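Local coordinates for secreted effector protein sseI (PDB 4G29), which is a Salmonella virulence factor whose catalytic domain belongs to the cysteine protease superfamily and probably modifies host proteins through a papain-like active site, at residues A[65-70]-A[75-80]; A[134-139]-A[146-151]. One frame throughout, in Å; residues are numbered along the deposited sequence.

Contact 1 (A[65-70]-A[75-80]); sequences GIFIWD and EIPTNH
Two aromatic rings of strand 61-69, Phe67 and Trp69, pack against the pyrrolidine of Pro77. CG of the proline lies over the Phe67 ring, 3.6 Å from its centroid and 14° off the normal, while its CB stands over the six-membered ring of Trp69, 3.7 Å from that centroid; both are CH-pi contacts. At the edge of the Phe67 ring lie Thr78 O and Asn79 CB, the latter 3.8 Å from Phe67 CE1. The Trp69 side chain starts away from the other segment, but with CG beside its own backbone N (chi1 -73°) the indole reaches back alongside Pro77; its NE1 hydrogen-bonds Tyr134 OH. Behind the rings runs a regular antiparallel pairing in which Ile66 and His80 exchange two backbone hydrogen bonds, as do Ile68 and Thr78. On the other face of the sheet from Phe67, Ile66 CD1 meets His80 CD2 at 3.8 Å, and a water joins Ile68 O to Thr78 OG1. Ile66 thus touches the imidazole at CD2, and its two backbone bonds fix His80 in the sheet. His80 NE2 hydrogen-bonds Asp95 OD1 and ND1 hydrogen-bonds Gln100 NE2; His80 and Asp95, with Cys42, are consistent with the catalytic triad of a papain-like enzyme.

Contact 2 (A[134-139]-A[146-151]); sequences YYTDFS and NAYDAL
Tyr148, the first residue beyond helix 141-147 to leave helical geometry, sends its side chain onto strand 132-138 and makes the polar link of the contact. Tyr148 OH donates a hydrogen bond to Thr136 OG1 at 2.7 Å, and OG1 lies close to the plane of the tyrosine ring, at its edge. The threonine hydroxyl sits beside its own backbone N (chi1 -55°), which turns it to the phenol and sends CG2 elsewhere, over one face of the Phe138 ring toward its rim. OG1 also hydrogen-bonds Gly162 O, so the hydroxyl stands between the phenol and a loop carbonyl.

The remaining contacts are van der Waals ones, largely between aromatic rings. The phenol oxygen of Tyr148 reaches the edge of the Tyr134 ring, in its plane, with OH 3.5 Å from Tyr134 CD1; beside it, Tyr148 CE2 and Tyr134 CE1 approach to 3.9 Å as the two side chains cross at a slant. On the other side of the phenol, Phe138 CE2 meets Tyr148 CE1 at 3.8 Å, each ring presenting its edge to the other. The same phenyl ring touches the end of the helix, Phe138 CZ lying 3.4 Å from Ala147 CB. Beyond the two segments, the Tyr148 ring meets that of Phe67, and its side chain touches Phe81.

A phenol is thereby inserted among Tyr134, Thr136 and Phe138 as the chain leaves the helix, joining that end to the sheet by one short hydrogen bond and several ring contacts. Because Thr136 OG1 accepts the phenol proton and can give its own to Gly162 O, two hydrogen bonds in succession link the residue after the helix, the strand and the loop at Gly162.

In the fold
From the N terminus, strand 61-69 runs into an eight-residue loop and returns as strand 78-87, and contact 1 closes this hairpin. Only later does the chain reach strand 132-138, after which helix 141-147 carries it back over the sheet to close contact 2. The two loops therefore follow in series, neither nesting nor crossing. In space they join: strand 132-138 pairs with strand 61-69 on the side away from strand 78-87, Phe67 N lying 2.9 Å from Tyr134 O. The chain after the helix spans the hairpin too, Tyr148 O accepting from Asn79 ND2, so Tyr148 bridges both hairpin strands and strand 132-138 through Phe67, Asn79 and Thr136.

Contact 1 (A[65-70]-A[75-80])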
# COMPACT_ATOMS: atom_id res chain seq x y z
N GLY A 65 -4.97 3.29 2.80
CA GLY A 65 -4.38 4.58 2.45
C GLY A 65 -3.10 4.77 3.24
O GLY A 65 -3.08 4.50 4.46
N ILE A 66 -2.04 5.13 2.56
CA ILE A 66 -0.71 5.21 3.12
C ILE A 66 -0.04 6.58 2.86
O ILE A 66 -0.19 7.18 1.74
CB ILE A 66 0.20 4.08 2.50
CG1 ILE A 66 -0.45 2.72 2.64
CG2 ILE A 66 1.71 4.10 2.98
CD1 ILE A 66 -0.14 1.79 1.48
N PHE A 67 0.65 7.11 3.88
CA PHE A 67 1.58 8.21 3.64
C PHE A 67 3.02 7.78 3.92
O PHE A 67 3.29 6.99 4.86
CB PHE A 67 1.29 9.43 4.49
CG PHE A 67 0.12 10.29 4.02
CD1 PHE A 67 -0.15 10.54 2.64
CD2 PHE A 67 -0.67 10.96 4.96
CE1 PHE A 67 -1.20 11.36 2.25
CE2 PHE A 67 -1.78 11.77 4.55
CZ PHE A 67 -1.98 11.98 3.18
N ILE A 68 3.93 8.37 3.13
CA ILE A 68 5.37 8.21 3.29
C ILE A 68 5.96 9.60 3.40
O ILE A 68 5.80 10.43 2.48
CB ILE A 68 6.00 7.46 2.08
CG1 ILE A 68 5.40 6.06 1.95
CG2 ILE A 68 7.53 7.41 2.27
CD1 ILE A 68 5.46 5.47 0.52
N TRP A 69 6.54 9.90 4.57
CA TRP A 69 7.06 11.22 4.86
C TRP A 69 8.55 11.09 4.94
O TRP A 69 9.05 10.22 5.65
CB TRP A 69 6.59 11.72 6.23
CG TRP A 69 5.16 12.13 6.35
CD1 TRP A 69 4.13 11.34 6.73
CD2 TRP A 69 4.63 13.44 6.19
NE1 TRP A 69 2.96 12.06 6.79
CE2 TRP A 69 3.23 13.36 6.44
CE3 TRP A 69 5.17 14.66 5.78
CZ2 TRP A 69 2.38 14.47 6.37
CZ3 TRP A 69 4.32 15.77 5.71
CH2 TRP A 69 2.95 15.66 5.98
N ASP A 70 9.25 11.96 4.23
CA ASP A 70 10.72 12.02 4.23
C ASP A 70 11.26 12.93 5.32
O ASP A 70 12.32 12.68 5.90
CB ASP A 70 11.21 12.57 2.91
CG ASP A 70 11.00 11.61 1.76
OD1 ASP A 70 11.12 10.39 1.96
OD2 ASP A 70 10.73 12.10 0.63
N GLU A 75 5.93 19.49 2.25
CA GLU A 75 4.65 20.16 2.06
C GLU A 75 3.50 19.22 1.72
O GLU A 75 2.38 19.46 2.16
CB GLU A 75 4.79 21.24 0.99
CG GLU A 75 5.66 22.43 1.44
CD GLU A 75 5.52 23.61 0.50
OE1 GLU A 75 4.42 24.21 0.43
OE2 GLU A 75 6.51 23.91 -0.20
N ILE A 76 3.78 18.20 0.92
CA ILE A 76 2.80 17.20 0.52
C ILE A 76 3.46 15.83 0.66
O ILE A 76 4.40 15.51 -0.08
CB ILE A 76 2.26 17.39 -0.95
CG1 ILE A 76 1.71 18.80 -1.14
CG2 ILE A 76 1.19 16.28 -1.25
CD1 ILE A 76 1.13 19.13 -2.59
N PRO A 77 2.96 15.00 1.58
CA PRO A 77 3.59 13.69 1.69
C PRO A 77 3.31 12.83 0.47
O PRO A 77 2.44 13.13 -0.33
CB PRO A 77 2.83 13.07 2.88
CG PRO A 77 1.45 13.67 2.81
CD PRO A 77 1.82 15.13 2.50
N THR A 78 4.11 11.81 0.29
CA THR A 78 3.84 10.83 -0.77
C THR A 78 2.73 9.90 -0.32
O THR A 78 2.76 9.39 0.81
CB THR A 78 5.08 10.09 -1.06
OG1 THR A 78 6.07 11.01 -1.54
CG2 THR A 78 4.81 8.95 -2.11
N ASN A 79 1.77 9.67 -1.19
CA ASN A 79 0.68 8.75 -0.87
C ASN A 79 0.83 7.44 -1.62
O ASN A 79 1.61 7.30 -2.62
CB ASN A 79 -0.70 9.42 -0.97
CG ASN A 79 -1.11 9.73 -2.40
OD1 ASN A 79 -0.32 9.47 -3.33
ND2 ASN A 79 -2.34 10.27 -2.61
N HIS A 80 0.12 6.44 -1.15
CA HIS A 80 0.07 5.15 -1.78
C HIS A 80 -1.19 4.42 -1.28
O HIS A 80 -1.77 4.79 -0.26
CB HIS A 80 1.32 4.32 -1.45
CG HIS A 80 1.48 3.09 -2.29
ND1 HIS A 80 1.56 3.12 -3.66
CD2 HIS A 80 1.55 1.78 -1.94
CE1 HIS A 80 1.69 1.89 -4.12
NE2 HIS A 80 1.66 1.05 -3.09
O HOH W 1 7.55 11.78 0.78

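Contact 2 (A[134-139]-A[146-151])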
# COMPACT_ATOMS: atom_id res chain seq x y z
N TYR A 134 2.95 5.40 7.55
CA TYR A 134 1.74 4.99 8.29
C TYR A 134 0.54 4.87 7.34
O TYR A 134 0.55 5.44 6.26
CB TYR A 134 1.49 5.94 9.47
CG TYR A 134 1.20 7.36 9.15
CD1 TYR A 134 -0.04 7.76 8.58
CD2 TYR A 134 2.15 8.33 9.39
CE1 TYR A 134 -0.29 9.08 8.33
CE2 TYR A 134 1.89 9.66 9.15
CZ TYR A 134 0.70 10.02 8.62
OH TYR A 134 0.50 11.34 8.35
N TYR A 135 -0.49 4.21 7.84
CA TYR A 135 -1.68 3.92 7.08
C TYR A 135 -2.94 3.87 7.91
O TYR A 135 -2.92 3.80 9.18
CB TYR A 135 -1.45 2.62 6.31
CG TYR A 135 -1.51 1.35 7.17
CD1 TYR A 135 -2.74 0.80 7.52
CD2 TYR A 135 -0.34 0.70 7.58
CE1 TYR A 135 -2.82 -0.35 8.25
CE2 TYR A 135 -0.40 -0.43 8.34
CZ TYR A 135 -1.62 -0.97 8.66
OH TYR A 135 -1.61 -2.14 9.42
N THR A 136 -4.07 3.86 7.19
CA THR A 136 -5.34 3.61 7.78
C THR A 136 -6.11 2.74 6.76
O THR A 136 -5.98 2.97 5.56
CB THR A 136 -6.14 4.92 8.03
OG1 THR A 136 -5.38 5.84 8.81
CG2 THR A 136 -7.55 4.63 8.67
N ASP A 137 -6.83 1.72 7.24
CA ASP A 137 -7.77 0.94 6.43
C ASP A 137 -9.19 1.50 6.46
O ASP A 137 -9.72 1.90 7.53
CB ASP A 137 -7.76 -0.53 6.87
CG ASP A 137 -6.45 -1.24 6.63
OD1 ASP A 137 -5.71 -0.84 5.74
OD2 ASP A 137 -6.15 -2.22 7.35
N PHE A 138 -9.84 1.48 5.29
CA PHE A 138 -11.17 2.05 5.09
C PHE A 138 -12.05 1.05 4.39
O PHE A 138 -11.57 0.18 3.64
CB PHE A 138 -11.06 3.31 4.22
CG PHE A 138 -10.24 4.38 4.80
CD1 PHE A 138 -10.83 5.35 5.59
CD2 PHE A 138 -8.88 4.50 4.52
CE1 PHE A 138 -10.08 6.37 6.14
CE2 PHE A 138 -8.15 5.58 5.07
CZ PHE A 138 -8.74 6.46 5.86
N SER A 139 -13.35 1.17 4.59
CA SER A 139 -14.28 0.27 3.91
C SER A 139 -14.57 0.76 2.49
O SER A 139 -15.08 -0.00 1.68
CB SER A 139 -15.58 0.17 4.73
OG SER A 139 -16.22 1.43 4.65
N ASN A 146 -9.62 10.22 -0.30
CA ASN A 146 -9.81 11.55 0.26
C ASN A 146 -8.99 11.79 1.52
O ASN A 146 -8.42 12.87 1.68
CB ASN A 146 -11.29 11.83 0.54
CG ASN A 146 -11.48 13.19 1.25
OD1 ASN A 146 -11.69 13.26 2.48
ND2 ASN A 146 -11.32 14.28 0.49
N ALA A 147 -8.89 10.76 2.37
CA ALA A 147 -8.21 10.85 3.64
C ALA A 147 -6.69 10.92 3.45
O ALA A 147 -5.98 11.50 4.25
CB ALA A 147 -8.57 9.62 4.54
N TYR A 148 -6.20 10.26 2.42
CA TYR A 148 -4.79 10.16 2.06
C TYR A 148 -4.54 10.84 0.73
O TYR A 148 -3.96 10.29 -0.18
CB TYR A 148 -4.25 8.71 2.08
CG TYR A 148 -4.03 8.21 3.50
CD1 TYR A 148 -5.11 7.78 4.26
CD2 TYR A 148 -2.73 8.23 4.08
CE1 TYR A 148 -4.90 7.39 5.62
CE2 TYR A 148 -2.51 7.83 5.40
CZ TYR A 148 -3.58 7.40 6.15
OH TYR A 148 -3.31 7.02 7.44
N ASP A 149 -4.96 12.10 0.65
CA ASP A 149 -4.90 12.85 -0.61
C ASP A 149 -3.53 13.50 -0.87
O ASP A 149 -2.63 13.35 -0.09
CB ASP A 149 -6.05 13.86 -0.67
CG ASP A 149 -5.83 15.11 0.17
OD1 ASP A 149 -4.74 15.34 0.72
OD2 ASP A 149 -6.78 15.92 0.24
N ALA A 150 -3.43 14.20 -2.01
CA ALA A 150 -2.17 14.82 -2.43
C ALA A 150 -2.25 16.33 -2.35
O ALA A 150 -1.66 17.02 -3.18
CB ALA A 150 -1.82 14.38 -3.84
N LEU A 151 -2.95 16.84 -1.35
CA LEU A 151 -2.97 18.25 -1.08
C LEU A 151 -2.10 18.59 0.13
O LEU A 151 -1.78 17.69 0.91
CB LEU A 151 -4.42 18.73 -0.90
CG LEU A 151 -5.35 18.49 -2.09
CD1 LEU A 151 -6.72 19.00 -1.72
CD2 LEU A 151 -4.81 19.18 -3.34